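Local coordinates for IPT/TIG domain-containing protein BACOVA_02650 (Bacteroides ovatus, PDB 5E7H), which binds polysaccharide at the cell surface, probably capturing xyloglucan before its transport into the periplasm, this chain being its two C-terminal domains, at residues T11-G16 with E81-L86; G36-P41 with F56-A61; Q163-V168 with W207-V212; K169-G174 with T202-W207. All coordinates share one frame; numbering follows the deposited sequence.

Contact 1: T11-G16 with E81-L86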
loop_
_atom_site.group_PDB
_atom_site.type_symbol
_atom_site.label_atom_id
_atom_site.label_comp_id
_atom_site.label_asym_id
_atom_site.label_seq_id
_atom_site.Cartn_x
_atom_site.Cartn_y
_atom_site.Cartn_z
ATOM N N THR A 11 4.717 2.844 3.853
ATOM C CA THR A 11 5.299 4.072 3.295
ATOM C C THR A 11 4.231 5.138 3.032
ATOM O O THR A 11 4.564 6.282 2.772
ATOM C CB THR A 11 6.059 3.795 1.984
ATOM O OG1 THR A 11 5.158 3.288 1.003
ATOM C CG2 THR A 11 7.194 2.794 2.189
ATOM N N MET A 12 2.946 4.786 3.088
ATOM C CA MET A 12 1.897 5.770 2.813
ATOM C C MET A 12 0.652 5.427 3.618
ATOM O O MET A 12 -0.419 5.176 3.066
ATOM C CB MET A 12 1.591 5.852 1.317
ATOM C CG MET A 12 0.827 7.127 0.953
ATOM S SD MET A 12 0.753 7.441 -0.830
ATOM C CE MET A 12 2.385 8.080 -1.079
ATOM N N PRO A 13 0.800 5.438 4.941
ATOM C CA PRO A 13 -0.354 5.144 5.798
ATOM C C PRO A 13 -1.439 6.179 5.622
ATOM O O PRO A 13 -1.172 7.370 5.480
ATOM C CB PRO A 13 0.232 5.167 7.207
ATOM C CG PRO A 13 1.485 5.962 7.108
ATOM C CD PRO A 13 2.009 5.748 5.718
ATOM N N VAL A 14 -2.683 5.709 5.651
ATOM C CA VAL A 14 -3.836 6.600 5.576
ATOM C C VAL A 14 -3.872 7.564 6.763
ATOM O O VAL A 14 -3.599 7.186 7.920
ATOM C CB VAL A 14 -5.142 5.754 5.505
ATOM C CG1 VAL A 14 -6.396 6.641 5.559
ATOM C CG2 VAL A 14 -5.149 4.914 4.245
ATOM N N VAL A 15 -4.215 8.827 6.506
ATOM C CA VAL A 15 -4.365 9.786 7.580
ATOM C C VAL A 15 -5.465 9.322 8.553
ATOM O O VAL A 15 -6.573 8.976 8.136
ATOM C CB VAL A 15 -4.710 11.190 7.055
ATOM C CG1 VAL A 15 -4.899 12.159 8.162
ATOM C CG2 VAL A 15 -3.601 11.677 6.103
ATOM N N GLY A 16 -5.140 9.276 9.835
ATOM C CA GLY A 16 -6.083 8.805 10.834
ATOM C C GLY A 16 -5.888 7.353 11.201
ATOM O O GLY A 16 -6.609 6.833 12.049
ATOM N N GLU A 81 13.591 3.917 4.261
ATOM C CA GLU A 81 12.575 4.060 3.229
ATOM C C GLU A 81 12.106 5.493 3.095
ATOM O O GLU A 81 11.966 6.189 4.092
ATOM C CB GLU A 81 11.325 3.211 3.550
ATOM C CG GLU A 81 11.499 1.733 3.619
ATOM C CD GLU A 81 10.173 1.043 3.903
ATOM O OE1 GLU A 81 9.363 1.591 4.692
ATOM O OE2 GLU A 81 9.934 -0.030 3.328
ATOM N N ILE A 82 11.780 5.906 1.876
ATOM C CA ILE A 82 11.129 7.189 1.683
ATOM C C ILE A 82 9.679 7.073 2.130
ATOM O O ILE A 82 8.927 6.219 1.639
ATOM C CB ILE A 82 11.222 7.657 0.226
ATOM C CG1 ILE A 82 12.695 7.942 -0.083
ATOM C CG2 ILE A 82 10.374 8.879 -0.009
ATOM C CD1 ILE A 82 12.971 8.388 -1.513
ATOM N N PHE A 83 9.314 7.920 3.091
ATOM C CA PHE A 83 7.956 8.025 3.635
ATOM C C PHE A 83 7.112 8.994 2.803
ATOM O O PHE A 83 7.577 10.073 2.442
ATOM C CB PHE A 83 8.022 8.491 5.104
ATOM C CG PHE A 83 6.718 8.324 5.850
ATOM C CD1 PHE A 83 6.227 7.062 6.124
ATOM C CD2 PHE A 83 6.008 9.437 6.273
ATOM C CE1 PHE A 83 5.013 6.908 6.800
ATOM C CE2 PHE A 83 4.808 9.296 6.961
ATOM C CZ PHE A 83 4.317 8.034 7.215
ATOM N N TYR A 84 5.882 8.577 2.477
ATOM C CA TYR A 84 4.956 9.319 1.609
ATOM C C TYR A 84 5.623 9.633 0.262
ATOM O O TYR A 84 5.812 10.794 -0.125
ATOM C CB TYR A 84 4.392 10.579 2.301
ATOM C CG TYR A 84 2.967 10.343 2.800
ATOM C CD1 TYR A 84 1.881 10.955 2.182
ATOM C CD2 TYR A 84 2.703 9.461 3.847
ATOM C CE1 TYR A 84 0.582 10.716 2.615
ATOM C CE2 TYR A 84 1.413 9.238 4.291
ATOM C CZ TYR A 84 0.365 9.860 3.663
ATOM O OH TYR A 84 -0.936 9.614 4.075
ATOM N N PRO A 85 5.989 8.559 -0.460
ATOM C CA PRO A 85 6.606 8.711 -1.784
ATOM C C PRO A 85 5.555 9.093 -2.818
ATOM O O PRO A 85 5.160 8.297 -3.676
ATOM C CB PRO A 85 7.195 7.328 -2.051
ATOM C CG PRO A 85 6.278 6.412 -1.383
ATOM C CD PRO A 85 5.893 7.138 -0.087
ATOM N N LEU A 86 5.085 10.329 -2.717
ATOM C CA LEU A 86 3.984 10.809 -3.553
ATOM C C LEU A 86 4.289 10.674 -5.046
ATOM O O LEU A 86 3.384 10.393 -5.841
ATOM C CB LEU A 86 3.666 12.264 -3.191
ATOM C CG LEU A 86 3.073 12.372 -1.786
ATOM C CD1 LEU A 86 3.272 13.811 -1.296
ATOM C CD2 LEU A 86 1.602 11.966 -1.749
#
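With CG of Met12 trans to the backbone N (chi1 -163°) and the chain straight through chi2, the thioether arm is laid across the Tyr84 ring, and a bend at chi3 (-78°) turns CE past the ring toward Pro85 and Leu86. CG sits over the ring centre, 3.8 Å from the centroid of Tyr84, in a CH-pi contact. SD of Met12 stands above the same face at a greater distance, completing a Met-aromatic contact, while CE packs 3.8 Å from CD of Pro85.

Two hydrogen bonds hold Tyr84 at both its ends. Its backbone N donates to O of Thr11 over 2.7 Å, and its OH donates to O of Pro13, also over 2.7 Å, from a position tilted 25° out of the carbonyl plane. OH is in addition hydrogen-bonded to Asn119, a ligand of a sodium ion. Pro13 turns its ring obliquely to Phe83, with CD 3.4 Å from CE1 of Phe83. At the other end of the contact, the methyl CG2 of Thr11 meets the Glu81 carboxylate at OE1, 3.5 Å away, whereas Thr11 OG1 is hydrogen-bonded to Gln163 and Arg256. Pro85, at the centre of an inverse gamma turn, lies against Thr11.

The segments are a loop of the IPT/TIG domain and the connection between strands 75-78 and 89-91. The bonds at the two ends of Tyr84 hold the length of its side chain in place, with Met12 covering one ring face; together with the Thr11 bond to Gln163, they are consistent with a firm junction between the domains.

Contact 2: G36-P41 with F56-A61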
loop_
_atom_site.group_PDB
_atom_site.type_symbol
_atom_site.label_atom_id
_atom_site.label_comp_id
_atom_site.label_asym_id
_atom_site.label_seq_id
_atom_site.Cartn_x
_atom_site.Cartn_y
_atom_site.Cartn_z
ATOM N N GLY A 36 10.154 16.214 7.969
ATOM C CA GLY A 36 10.536 17.586 8.296
ATOM C C GLY A 36 9.393 18.599 8.134
ATOM O O GLY A 36 9.628 19.792 7.913
ATOM N N GLU A 37 8.160 18.131 8.299
ATOM C CA GLU A 37 6.988 19.002 8.192
ATOM C C GLU A 37 6.251 19.185 9.507
ATOM O O GLU A 37 5.786 20.281 9.800
ATOM C CB GLU A 37 6.023 18.448 7.154
ATOM C CG GLU A 37 6.618 18.511 5.767
ATOM C CD GLU A 37 5.666 18.098 4.672
ATOM O OE1 GLU A 37 4.428 18.143 4.878
ATOM O OE2 GLU A 37 6.171 17.723 3.592
ATOM N N PHE A 38 6.130 18.117 10.283
ATOM C CA PHE A 38 5.469 18.207 11.589
ATOM C C PHE A 38 5.944 17.104 12.523
ATOM O O PHE A 38 6.433 16.077 12.066
ATOM C CB PHE A 38 3.942 18.144 11.421
ATOM C CG PHE A 38 3.443 16.894 10.732
ATOM C CD1 PHE A 38 3.295 16.834 9.337
ATOM C CD2 PHE A 38 3.113 15.758 11.463
ATOM C CE1 PHE A 38 2.846 15.694 8.714
ATOM C CE2 PHE A 38 2.665 14.620 10.839
ATOM C CZ PHE A 38 2.526 14.576 9.460
ATOM N N ASP A 39 5.761 17.322 13.828
ATOM C CA ASP A 39 6.131 16.355 14.864
ATOM C C ASP A 39 4.887 15.653 15.389
ATOM O O ASP A 39 3.795 16.226 15.395
ATOM C CB ASP A 39 6.858 17.031 16.040
ATOM C CG ASP A 39 8.187 17.631 15.655
ATOM O OD1 ASP A 39 8.831 17.129 14.719
ATOM O OD2 ASP A 39 8.607 18.602 16.319
ATOM N N ILE A 40 5.063 14.420 15.844
ATOM C CA ILE A 40 4.025 13.717 16.585
ATOM C C ILE A 40 4.160 14.116 18.053
ATOM O O ILE A 40 5.238 13.976 18.617
ATOM C CB ILE A 40 4.159 12.184 16.447
ATOM C CG1 ILE A 40 4.230 11.760 14.970
ATOM C CG2 ILE A 40 3.021 11.468 17.191
ATOM C CD1 ILE A 40 3.009 12.058 14.148
ATOM N N PRO A 41 3.081 14.630 18.669
ATOM C CA PRO A 41 3.122 14.936 20.107
ATOM C C PRO A 41 3.629 13.745 20.916
ATOM O O PRO A 41 3.093 12.655 20.735
ATOM C CB PRO A 41 1.658 15.239 20.443
ATOM C CG PRO A 41 1.052 15.670 19.160
ATOM C CD PRO A 41 1.750 14.875 18.092
ATOM N N PHE A 56 1.765 5.394 16.613
ATOM C CA PHE A 56 1.034 6.647 16.734
ATOM C C PHE A 56 0.084 6.743 15.566
ATOM O O PHE A 56 0.302 6.115 14.525
ATOM C CB PHE A 56 1.975 7.846 16.732
ATOM C CG PHE A 56 2.873 7.884 15.533
ATOM C CD1 PHE A 56 2.467 8.490 14.359
ATOM C CD2 PHE A 56 4.134 7.304 15.594
ATOM C CE1 PHE A 56 3.303 8.500 13.248
ATOM C CE2 PHE A 56 4.967 7.313 14.488
ATOM C CZ PHE A 56 4.553 7.912 13.329
ATOM N N VAL A 57 -0.952 7.553 15.733
ATOM C CA VAL A 57 -1.872 7.844 14.661
ATOM C C VAL A 57 -1.322 8.979 13.793
ATOM O O VAL A 57 -0.868 9.990 14.348
ATOM C CB VAL A 57 -3.225 8.232 15.246
ATOM C CG1 VAL A 57 -4.180 8.645 14.150
ATOM C CG2 VAL A 57 -3.807 7.063 16.046
ATOM N N LEU A 58 -1.348 8.816 12.467
ATOM C CA LEU A 58 -0.881 9.857 11.549
ATOM C C LEU A 58 -1.924 11.002 11.546
ATOM O O LEU A 58 -3.050 10.789 11.102
ATOM C CB LEU A 58 -0.662 9.296 10.141
ATOM C CG LEU A 58 -0.060 10.293 9.146
ATOM C CD1 LEU A 58 1.374 10.615 9.495
ATOM C CD2 LEU A 58 -0.158 9.750 7.740
ATOM N N PRO A 59 -1.563 12.200 12.031
ATOM C CA PRO A 59 -2.596 13.231 12.196
ATOM C C PRO A 59 -2.944 14.022 10.931
ATOM O O PRO A 59 -4.015 14.638 10.867
ATOM C CB PRO A 59 -1.995 14.150 13.247
ATOM C CG PRO A 59 -0.534 14.021 13.090
ATOM C CD PRO A 59 -0.287 12.601 12.655
ATOM N N GLN A 60 -2.056 14.003 9.945
ATOM C CA GLN A 60 -2.242 14.751 8.707
ATOM C C GLN A 60 -1.275 14.174 7.679
ATOM O O GLN A 60 -0.325 13.492 8.058
ATOM C CB GLN A 60 -1.979 16.239 8.900
ATOM C CG GLN A 60 -0.548 16.533 9.338
ATOM C CD GLN A 60 -0.310 17.968 9.764
ATOM O OE1 GLN A 60 -0.325 18.285 10.952
ATOM N NE2 GLN A 60 -0.049 18.835 8.796
ATOM N N ALA A 61 -1.532 14.426 6.398
ATOM C CA ALA A 61 -0.646 13.951 5.326
ATOM C C ALA A 61 0.529 14.898 5.129
ATOM O O ALA A 61 0.338 16.101 5.004
ATOM C CB ALA A 61 -1.403 13.816 4.037
HETATM O O HOH W 1 1.392 18.237 6.287
#
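Ile40 and Phe56 make the tight end of this contact, crossing at about a right angle. CG1 of Ile40 rides over one face of the Phe56 ring, 3.9 Å from its centroid, and CD1 of Ile40 reaches CD1 of Phe56 at 3.6 Å. The same methyl, CD1 of Ile40, touches CD of Pro59 at 3.7 Å and so bridges the aromatic ring and the proline. Val32 and Ile34 of the neighbouring strand 31-34 pack on both Ile40 and Phe56, placing this end in the hydrophobic core.

The other end is more open. Gln60 leaves its backbone with CG between N and the carbonyl carbon (chi1 62°) and then runs straight, which carries the side chain along the Phe38 ring. CG lies 3.7 Å from the centroid of Phe38, over one face, and the amide plane is stacked within 12° of the ring plane. At the ring edge, CD1 of Leu58 approaches CZ of Phe38 at 4.1 Å. The carbonyl of Gln60 is buried here without a polar partner. Toward the rim a water accepts from NE2 of Gln60 and donates to O of Ala61 at 2.7 Å, with a weaker bond to Glu37.

Strands 38-40 and 53-57 belong to different sheets, so the contact joins the two antiparallel sheets of an immunoglobulin-like beta sandwich, the fold of IPT/TIG domains; a classic beta bulge at Glu37 and Phe38, opposite Ile34, lies at the start of the edge strand.

Contact 3: Q163-V168 with W207-V212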
loop_
_atom_site.group_PDB
_atom_site.type_symbol
_atom_site.label_atom_id
_atom_site.label_comp_id
_atom_site.label_asym_id
_atom_site.label_seq_id
_atom_site.Cartn_x
_atom_site.Cartn_y
_atom_site.Cartn_z
ATOM N N GLN A 163 3.491 -1.589 -4.440
ATOM C CA GLN A 163 2.889 -1.437 -3.112
ATOM C C GLN A 163 1.524 -0.817 -3.279
ATOM O O GLN A 163 1.274 -0.060 -4.226
ATOM C CB GLN A 163 3.721 -0.536 -2.196
ATOM C CG GLN A 163 5.036 -1.053 -1.771
ATOM C CD GLN A 163 5.710 -0.078 -0.814
ATOM O OE1 GLN A 163 5.494 1.141 -0.878
ATOM N NE2 GLN A 163 6.522 -0.611 0.066
ATOM N N PHE A 164 0.650 -1.070 -2.317
ATOM C CA PHE A 164 -0.651 -0.400 -2.290
ATOM C C PHE A 164 -1.199 -0.556 -0.898
ATOM O O PHE A 164 -0.759 -1.430 -0.161
ATOM C CB PHE A 164 -1.639 -0.968 -3.329
ATOM C CG PHE A 164 -1.796 -2.467 -3.309
ATOM C CD1 PHE A 164 -0.944 -3.292 -4.048
ATOM C CD2 PHE A 164 -2.822 -3.064 -2.587
ATOM C CE1 PHE A 164 -1.102 -4.683 -4.040
ATOM C CE2 PHE A 164 -2.984 -4.443 -2.592
ATOM C CZ PHE A 164 -2.125 -5.242 -3.299
ATOM N N GLU A 165 -2.163 0.275 -0.564
ATOM C CA GLU A 165 -2.855 0.146 0.710
ATOM C C GLU A 165 -4.099 -0.668 0.467
ATOM O O GLU A 165 -4.748 -0.539 -0.576
ATOM C CB GLU A 165 -3.201 1.508 1.276
ATOM C CG GLU A 165 -2.688 1.742 2.684
ATOM C CD GLU A 165 -1.169 1.712 2.805
ATOM O OE1 GLU A 165 -0.681 1.614 3.944
ATOM O OE2 GLU A 165 -0.469 1.828 1.784
ATOM N N CYS A 166 -4.447 -1.493 1.444
ATOM C CA CYS A 166 -5.594 -2.390 1.334
ATOM C C CYS A 166 -6.319 -2.475 2.671
ATOM O O CYS A 166 -5.679 -2.516 3.726
ATOM C CB CYS A 166 -5.125 -3.750 0.896
ATOM S SG CYS A 166 -6.444 -4.939 0.550
ATOM N N PHE A 167 -7.646 -2.482 2.628
ATOM C CA PHE A 167 -8.472 -2.700 3.809
ATOM C C PHE A 167 -9.360 -3.899 3.552
ATOM O O PHE A 167 -10.124 -3.894 2.597
ATOM C CB PHE A 167 -9.318 -1.454 4.115
ATOM C CG PHE A 167 -10.232 -1.599 5.323
ATOM C CD1 PHE A 167 -11.368 -2.404 5.272
ATOM C CD2 PHE A 167 -9.982 -0.880 6.480
ATOM C CE1 PHE A 167 -12.212 -2.528 6.390
ATOM C CE2 PHE A 167 -10.840 -0.989 7.587
ATOM C CZ PHE A 167 -11.946 -1.812 7.523
ATOM N N VAL A 168 -9.242 -4.913 4.402
ATOM C CA VAL A 168 -10.094 -6.103 4.327
ATOM C C VAL A 168 -11.010 -6.124 5.556
ATOM O O VAL A 168 -10.527 -6.113 6.699
ATOM C CB VAL A 168 -9.257 -7.390 4.277
ATOM C CG1 VAL A 168 -10.169 -8.642 4.346
ATOM C CG2 VAL A 168 -8.351 -7.404 3.037
ATOM N N TRP A 207 -6.421 -0.617 7.724
ATOM C CA TRP A 207 -5.585 -0.562 6.542
ATOM C C TRP A 207 -4.247 -1.254 6.756
ATOM O O TRP A 207 -3.678 -1.213 7.860
ATOM C CB TRP A 207 -5.333 0.878 6.140
ATOM C CG TRP A 207 -6.513 1.595 5.527
ATOM C CD1 TRP A 207 -7.386 2.424 6.168
ATOM C CD2 TRP A 207 -6.921 1.572 4.150
ATOM N NE1 TRP A 207 -8.319 2.901 5.285
ATOM C CE2 TRP A 207 -8.059 2.394 4.041
ATOM C CE3 TRP A 207 -6.447 0.919 3.005
ATOM C CZ2 TRP A 207 -8.712 2.599 2.845
ATOM C CZ3 TRP A 207 -7.105 1.120 1.797
ATOM C CH2 TRP A 207 -8.227 1.960 1.730
ATOM N N MET A 208 -3.760 -1.899 5.700
ATOM C CA MET A 208 -2.409 -2.449 5.680
ATOM C C MET A 208 -1.731 -2.076 4.380
ATOM O O MET A 208 -2.403 -1.798 3.363
ATOM C CB MET A 208 -2.426 -3.970 5.838
ATOM C CG MET A 208 -3.300 -4.669 4.855
ATOM S SD MET A 208 -3.199 -6.473 5.029
ATOM C CE MET A 208 -4.527 -6.958 3.932
ATOM N N GLN A 209 -0.405 -2.059 4.414
ATOM C CA GLN A 209 0.365 -1.976 3.196
ATOM C C GLN A 209 0.594 -3.381 2.668
ATOM O O GLN A 209 1.048 -4.261 3.400
ATOM C CB GLN A 209 1.695 -1.286 3.434
ATOM C CG GLN A 209 2.595 -1.298 2.204
ATOM C CD GLN A 209 3.906 -0.569 2.473
ATOM O OE1 GLN A 209 4.053 0.619 2.178
ATOM N NE2 GLN A 209 4.829 -1.265 3.092
ATOM N N CYS A 210 0.292 -3.580 1.391
ATOM C CA CYS A 210 0.600 -4.805 0.675
ATOM C C CYS A 210 1.723 -4.521 -0.312
ATOM O O CYS A 210 1.778 -3.432 -0.883
ATOM C CB CYS A 210 -0.612 -5.323 -0.089
ATOM S SG CYS A 210 -2.041 -5.688 0.952
ATOM N N SER A 211 2.577 -5.504 -0.534
ATOM C CA SER A 211 3.737 -5.361 -1.396
ATOM C C SER A 211 3.958 -6.659 -2.158
ATOM O O SER A 211 3.929 -7.734 -1.554
ATOM C CB SER A 211 4.988 -5.028 -0.563
ATOM O OG SER A 211 6.075 -4.696 -1.390
ATOM N N VAL A 212 4.161 -6.563 -3.469
ATOM C CA VAL A 212 4.620 -7.720 -4.253
ATOM C C VAL A 212 5.794 -7.328 -5.151
ATOM O O VAL A 212 5.905 -6.172 -5.558
ATOM C CB VAL A 212 3.489 -8.322 -5.125
ATOM C CG1 VAL A 212 2.353 -8.833 -4.243
ATOM C CG2 VAL A 212 2.963 -7.319 -6.137
HETATM O O HOH W 2 7.157 -3.410 1.051
#
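OE1 of Gln209 is gripped by several groups, the backbone N of Thr11 and NH2 of Arg256 both bonding to it, while NE2 of the same amide is hydrogen-bonded to Ser197. The Gln163 amide crosses it at a slant, close but not hydrogen-bonded, with the two planes 36° apart; a water joins NE2 of Gln163 to OG of Ser211, each at 3.0 Å. Next on this face, Glu165 forms a salt bridge with Arg256 and a hydrogen bond with Ser10.

The strands pair in antiparallel fashion within the beta-sandwich of the xyloglucan-binding domain. Phe164 with Cys210 and Cys166 with Met208 are its hydrogen-bonded pairs, the bond from Cys210 N to Phe164 O being nearly straight (170°, 2.9 Å). Strand 160-168 also pairs with strand 246-259, so it is an inner strand of the sheet.

On the opposite face, CB of Cys210 lies over the Phe164 ring, 3.8 Å from its centroid, and SG of Cys210 reaches CB of Cys166 at 3.6 Å. At the far end of the polar face, CB of Phe167 sits over the six-membered ring of Trp207, 3.8 Å from its centroid. With CG of Phe167 trans to the backbone N, the phenyl edge meets the face of the five-membered ring of Trp207 in a T-shaped pair, planes at 70°.

Contact 4: K169-G174 with T202-W207. With FMT (formic acid), chain C; FMT (formic acid), chain D.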
loop_
_atom_site.group_PDB
_atom_site.type_symbol
_atom_site.label_atom_id
_atom_site.label_comp_id
_atom_site.label_asym_id
_atom_site.label_seq_id
_atom_site.Cartn_x
_atom_site.Cartn_y
_atom_site.Cartn_z
ATOM N N LYS A 169 -12.328 -6.140 5.355
ATOM C CA LYS A 169 -13.258 -6.119 6.486
ATOM C C LYS A 169 -13.165 -7.388 7.328
ATOM O O LYS A 169 -13.116 -7.316 8.580
ATOM C CB LYS A 169 -14.700 -5.928 6.001
ATOM C CG LYS A 169 -15.751 -5.837 7.120
ATOM C CD LYS A 169 -15.660 -4.505 7.821
ATOM C CE LYS A 169 -16.647 -4.405 8.977
ATOM N NZ LYS A 169 -18.041 -4.333 8.484
ATOM N N GLU A 170 -13.210 -8.546 6.658
ATOM C CA GLU A 170 -13.200 -9.861 7.313
ATOM C C GLU A 170 -12.465 -10.827 6.423
ATOM O O GLU A 170 -12.504 -10.694 5.197
ATOM C CB GLU A 170 -14.621 -10.409 7.551
ATOM C CG GLU A 170 -15.658 -9.445 8.095
ATOM C CD GLU A 170 -15.647 -9.337 9.611
ATOM O OE1 GLU A 170 -14.725 -9.891 10.250
ATOM O OE2 GLU A 170 -16.573 -8.699 10.160
ATOM N N VAL A 171 -11.822 -11.829 7.017
ATOM C CA VAL A 171 -11.176 -12.836 6.203
ATOM C C VAL A 171 -12.239 -13.611 5.438
ATOM O O VAL A 171 -13.405 -13.713 5.866
ATOM C CB VAL A 171 -10.314 -13.802 7.036
ATOM C CG1 VAL A 171 -9.122 -13.043 7.646
ATOM C CG2 VAL A 171 -11.138 -14.473 8.087
ATOM N N PHE A 172 -11.816 -14.145 4.314
ATOM C CA PHE A 172 -12.695 -14.897 3.423
ATOM C C PHE A 172 -11.970 -16.121 2.903
ATOM O O PHE A 172 -10.744 -16.205 2.958
ATOM C CB PHE A 172 -13.180 -14.001 2.270
ATOM C CG PHE A 172 -12.085 -13.212 1.602
ATOM C CD1 PHE A 172 -11.269 -13.791 0.642
ATOM C CD2 PHE A 172 -11.880 -11.875 1.924
ATOM C CE1 PHE A 172 -10.265 -13.059 0.029
ATOM C CE2 PHE A 172 -10.888 -11.148 1.328
ATOM C CZ PHE A 172 -10.077 -11.726 0.375
ATOM N N THR A 173 -12.745 -17.088 2.420
ATOM C CA THR A 173 -12.203 -18.316 1.873
ATOM C C THR A 173 -12.812 -18.572 0.504
ATOM O O THR A 173 -14.013 -18.856 0.384
ATOM C CB THR A 173 -12.483 -19.530 2.782
ATOM O OG1 THR A 173 -11.984 -19.265 4.097
ATOM C CG2 THR A 173 -11.816 -20.781 2.217
ATOM N N GLY A 174 -11.973 -18.473 -0.520
ATOM C CA GLY A 174 -12.383 -18.714 -1.896
ATOM C C GLY A 174 -11.937 -17.577 -2.796
ATOM O O GLY A 174 -11.139 -17.782 -3.711
ATOM N N THR A 202 -3.144 -11.536 6.728
ATOM C CA THR A 202 -4.284 -10.753 6.252
ATOM C C THR A 202 -4.909 -10.023 7.433
ATOM O O THR A 202 -5.742 -10.577 8.158
ATOM C CB THR A 202 -5.348 -11.627 5.547
ATOM O OG1 THR A 202 -4.731 -12.318 4.460
ATOM C CG2 THR A 202 -6.484 -10.771 5.019
ATOM N N GLU A 203 -4.480 -8.786 7.656
ATOM C CA GLU A 203 -5.040 -7.983 8.736
ATOM C C GLU A 203 -6.458 -7.614 8.350
ATOM O O GLU A 203 -6.754 -7.436 7.160
ATOM C CB GLU A 203 -4.198 -6.721 8.985
ATOM C CG GLU A 203 -2.745 -7.026 9.327
ATOM C CD GLU A 203 -2.565 -7.699 10.672
ATOM O OE1 GLU A 203 -1.555 -8.425 10.845
ATOM O OE2 GLU A 203 -3.430 -7.527 11.555
ATOM N N THR A 204 -7.333 -7.510 9.339
ATOM C CA THR A 204 -8.712 -7.118 9.089
ATOM C C THR A 204 -9.129 -5.920 9.920
ATOM O O THR A 204 -8.605 -5.689 11.015
ATOM C CB THR A 204 -9.685 -8.267 9.367
ATOM O OG1 THR A 204 -9.566 -8.681 10.728
ATOM C CG2 THR A 204 -9.389 -9.456 8.433
ATOM N N GLY A 205 -10.062 -5.149 9.381
ATOM C CA GLY A 205 -10.658 -4.047 10.108
ATOM C C GLY A 205 -9.779 -2.832 10.195
ATOM O O GLY A 205 -10.094 -1.908 10.966
ATOM N N LYS A 206 -8.678 -2.840 9.452
ATOM C CA LYS A 206 -7.760 -1.712 9.410
ATOM C C LYS A 206 -6.990 -1.752 8.114
ATOM O O LYS A 206 -6.946 -2.785 7.445
ATOM C CB LYS A 206 -6.804 -1.750 10.603
ATOM C CG LYS A 206 -5.900 -2.966 10.641
ATOM C CD LYS A 206 -5.120 -3.010 11.950
ATOM C CE LYS A 206 -4.300 -4.265 12.069
ATOM N NZ LYS A 206 -3.511 -4.276 13.336
ATOM N N TRP A 207 -6.421 -0.617 7.724
ATOM C CA TRP A 207 -5.585 -0.562 6.542
ATOM C C TRP A 207 -4.247 -1.254 6.756
ATOM O O TRP A 207 -3.678 -1.213 7.860
ATOM C CB TRP A 207 -5.333 0.878 6.140
ATOM C CG TRP A 207 -6.513 1.595 5.527
ATOM C CD1 TRP A 207 -7.386 2.424 6.168
ATOM C CD2 TRP A 207 -6.921 1.572 4.150
ATOM N NE1 TRP A 207 -8.319 2.901 5.285
ATOM C CE2 TRP A 207 -8.059 2.394 4.041
ATOM C CE3 TRP A 207 -6.447 0.919 3.005
ATOM C CZ2 TRP A 207 -8.712 2.599 2.845
ATOM C CZ3 TRP A 207 -7.105 1.120 1.797
ATOM C CH2 TRP A 207 -8.227 1.960 1.730
HETATM C C FMT C . -19.534 -0.975 8.862
HETATM O O1 FMT C . -19.300 -1.009 10.096
HETATM O O2 FMT C . -18.571 -1.049 8.056
HETATM C C FMT D . -19.969 -4.427 12.008
HETATM O O1 FMT D . -19.874 -3.478 11.185
HETATM O O2 FMT D . -20.256 -5.585 11.599
#
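Val171 and Thr204 touch methyl to methyl, CG1 of the valine 3.7 Å from CG2 of the threonine, their side chains crossing at a slant. CG2 of Thr204 also packs 3.7 Å from the backbone N of Val171, while CB of Thr204 rests 3.6 Å from O of Lys169. Thr204 can present this methyl because CG2 lies trans to its carbonyl carbon, with OG1 taking the place between N and C (chi1 59°). No hydrogen bond crosses between the two segments, and the approach is one of van der Waals contacts at the surface.

Both are loops of the xyloglucan-binding domain: 169-174 extends from strand 160-168, and the loop at 202-207 leads into strand 207-213, so they continue past the end of an antiparallel strand pair. A backbone hydrogen bond from Gly205 to Val168 probably keeps the two chains close where that pair ends, and Gly205 turns the chain with a positive phi (77°).

Farther out, OG1 of Thr202 is hydrogen-bonded to O of Pro194, which ties Thr202 to an earlier part of the same loop. Lys169 takes no side-chain part in the contact between the loops; its NZ makes weak bonds of 3.4 Å to O2 of one formic acid and to O1 of a second, both probably from the crystallisation liquor, and a long, weak ion pair with Glu249.

Along the chain the order is contact 2 within the span of contact 1, then contact 4 within the span of contact 3. Contact 2 joins the two sheets of the IPT/TIG domain; contacts 3 and 4 belong to the xyloglucan-binding domain, where they share Trp207 and their centres lie about 11 Å apart. Contact 1 stands between, about 11 Å from contact 2 and about 12 Å from contact 3, centre to centre. It touches both, through Gly16 with Leu58 and through Thr11 with Gln163 and Gln209, whereas contacts 2 and 3 stay about 9 Å apart at their nearest atoms. The 11-16 loop thus couples the two domains, consistent with a fixed relative orientation.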